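Local coordinates for proton-dependent oligopeptide transporter family protein (Xanthomonas campestris, PDB 6EI3) that probably carries small peptides across the bacterial membrane together with protons, as a POT-family member of the major facilitator superfamily, captured here in an auto-inhibited state, at residues 304-309 with 404-409. Numbering follows the deposited sequence.
Sequences SLFDQK and ALLTFG
L406 carries nearly all of the contact from helix 400-424, reaching its isobutyl group across to F306, L305 and K309 of segment 304-309. CG anti to the backbone N (chi1 178°) carries the branch out toward that segment. L406 CD1 lies against the backbone of F306, 4.1 Å from F306 CA, while L406 CD2 fits among F306 CD1, L305 O and the aliphatic part of K309, at 4.1 Å from K309 CD. L406 CG lies at the ring edge of F306, near its plane, 4.1 Å from F306 CD1. K309 bends at its last torsion (chi4 -58°), bringing NZ 3.3 Å above one face of that ring, toward the rim, and into a weak 3.4 Å hydrogen bond with F306 O. Packing is closest around L406; toward L305 and T407 it is looser but still buried, L305 CB staying 4.7 Å from L406 CD1. F306, within the close packing, is partly exposed. No hydrogen bond joins the segments in this part of the transporter's helical bundle. Helix 363-389 touches both partners, through S374 on L305 and A377 on L406; helix 430-456 meets S304, D307 and Q308, helix 471-495 meets S304, L305 and Q308, and helix 334-357 packs against T407 and F408.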
loop_
_atom_site.group_PDB
_atom_site.type_symbol
_atom_site.label_atom_id
_atom_site.label_comp_id
_atom_site.label_asym_id
_atom_site.label_seq_id
_atom_site.Cartn_x
_atom_site.Cartn_y
_atom_site.Cartn_z
ATOM N N SER A 304 8.283 1.278 -0.371
ATOM C CA SER A 304 9.119 1.335 -1.578
ATOM C C SER A 304 9.806 -0.002 -1.733
ATOM O O SER A 304 9.878 -0.530 -2.825
ATOM C CB SER A 304 10.210 2.406 -1.444
ATOM O OG SER A 304 9.629 3.676 -1.261
ATOM N N LEU A 305 10.327 -0.531 -0.638
ATOM C CA LEU A 305 11.056 -1.795 -0.600
ATOM C C LEU A 305 10.129 -3.004 -0.623
ATOM O O LEU A 305 10.419 -4.005 -1.279
ATOM C CB LEU A 305 11.945 -1.811 0.660
ATOM C CG LEU A 305 13.347 -1.186 0.496
ATOM C CD1 LEU A 305 13.304 0.340 0.372
ATOM C CD2 LEU A 305 14.227 -1.534 1.675
ATOM N N PHE A 306 8.996 -2.898 0.063
ATOM C CA PHE A 306 8.050 -3.999 0.162
ATOM C C PHE A 306 7.356 -4.331 -1.169
ATOM O O PHE A 306 7.309 -5.501 -1.538
ATOM C CB PHE A 306 7.031 -3.717 1.293
ATOM C CG PHE A 306 6.042 -4.835 1.515
ATOM C CD1 PHE A 306 6.445 -6.038 2.078
ATOM C CD2 PHE A 306 4.702 -4.679 1.166
ATOM C CE1 PHE A 306 5.529 -7.080 2.259
ATOM C CE2 PHE A 306 3.792 -5.721 1.347
ATOM C CZ PHE A 306 4.211 -6.913 1.897
ATOM N N ASP A 307 6.808 -3.320 -1.875
ATOM C CA ASP A 307 6.050 -3.537 -3.123
ATOM C C ASP A 307 6.913 -3.995 -4.325
ATOM O O ASP A 307 6.381 -4.556 -5.280
ATOM C CB ASP A 307 5.180 -2.312 -3.464
ATOM C CG ASP A 307 3.895 -2.307 -2.621
ATOM O OD1 ASP A 307 3.314 -3.401 -2.410
ATOM O OD2 ASP A 307 3.483 -1.216 -2.161
ATOM N N GLN A 308 8.238 -3.840 -4.231
ATOM C CA GLN A 308 9.168 -4.284 -5.275
ATOM C C GLN A 308 9.387 -5.814 -5.300
ATOM O O GLN A 308 10.028 -6.316 -6.214
ATOM C CB GLN A 308 10.485 -3.527 -5.176
ATOM C CG GLN A 308 10.406 -2.102 -5.689
ATOM C CD GLN A 308 11.777 -1.485 -5.662
ATOM O OE1 GLN A 308 12.609 -1.718 -6.556
ATOM N NE2 GLN A 308 12.080 -0.773 -4.587
ATOM N N LYS A 309 8.800 -6.569 -4.364
ATOM C CA LYS A 309 8.899 -8.035 -4.438
ATOM C C LYS A 309 8.124 -8.581 -5.675
ATOM O O LYS A 309 8.439 -9.667 -6.193
ATOM C CB LYS A 309 8.473 -8.714 -3.125
ATOM C CG LYS A 309 7.033 -8.516 -2.747
ATOM C CD LYS A 309 6.798 -8.825 -1.267
ATOM C CE LYS A 309 5.323 -8.898 -0.966
ATOM N NZ LYS A 309 4.618 -7.638 -1.310
ATOM N N ALA A 404 12.446 -13.760 3.999
ATOM C CA ALA A 404 12.360 -13.913 5.457
ATOM C C ALA A 404 12.626 -12.588 6.149
ATOM O O ALA A 404 11.849 -12.171 7.012
ATOM C CB ALA A 404 13.348 -14.978 5.947
ATOM N N LEU A 405 13.708 -11.907 5.737
ATOM C CA LEU A 405 14.100 -10.627 6.315
ATOM C C LEU A 405 13.036 -9.568 6.082
ATOM O O LEU A 405 12.612 -8.917 7.043
ATOM C CB LEU A 405 15.471 -10.172 5.773
ATOM C CG LEU A 405 16.679 -11.029 6.200
ATOM C CD1 LEU A 405 17.838 -10.835 5.258
ATOM C CD2 LEU A 405 17.097 -10.745 7.671
ATOM N N LEU A 406 12.555 -9.447 4.819
ATOM C CA LEU A 406 11.536 -8.454 4.447
ATOM C C LEU A 406 10.176 -8.680 5.135
ATOM O O LEU A 406 9.547 -7.707 5.549
ATOM C CB LEU A 406 11.379 -8.352 2.919
ATOM C CG LEU A 406 10.302 -7.380 2.385
ATOM C CD1 LEU A 406 10.650 -5.902 2.684
ATOM C CD2 LEU A 406 10.056 -7.601 0.915
ATOM N N THR A 407 9.723 -9.953 5.212
ATOM C CA THR A 407 8.458 -10.315 5.843
ATOM C C THR A 407 8.537 -10.102 7.347
ATOM O O THR A 407 7.539 -9.681 7.954
ATOM C CB THR A 407 7.990 -11.710 5.431
ATOM O OG1 THR A 407 8.003 -11.749 3.999
ATOM C CG2 THR A 407 6.564 -11.997 5.925
ATOM N N PHE A 408 9.740 -10.344 7.936
ATOM C CA PHE A 408 9.982 -10.054 9.351
ATOM C C PHE A 408 9.807 -8.538 9.555
ATOM O O PHE A 408 9.071 -8.124 10.457
ATOM C CB PHE A 408 11.381 -10.531 9.814
ATOM C CG PHE A 408 11.623 -10.403 11.303
ATOM C CD1 PHE A 408 10.798 -11.052 12.221
ATOM C CD2 PHE A 408 12.719 -9.698 11.787
ATOM C CE1 PHE A 408 11.044 -10.959 13.601
ATOM C CE2 PHE A 408 12.957 -9.597 13.166
ATOM C CZ PHE A 408 12.121 -10.229 14.058
ATOM N N GLY A 409 10.390 -7.739 8.658
ATOM C CA GLY A 409 10.241 -6.289 8.698
ATOM C C GLY A 409 8.786 -5.866 8.588
ATOM O O GLY A 409 8.316 -5.050 9.383
#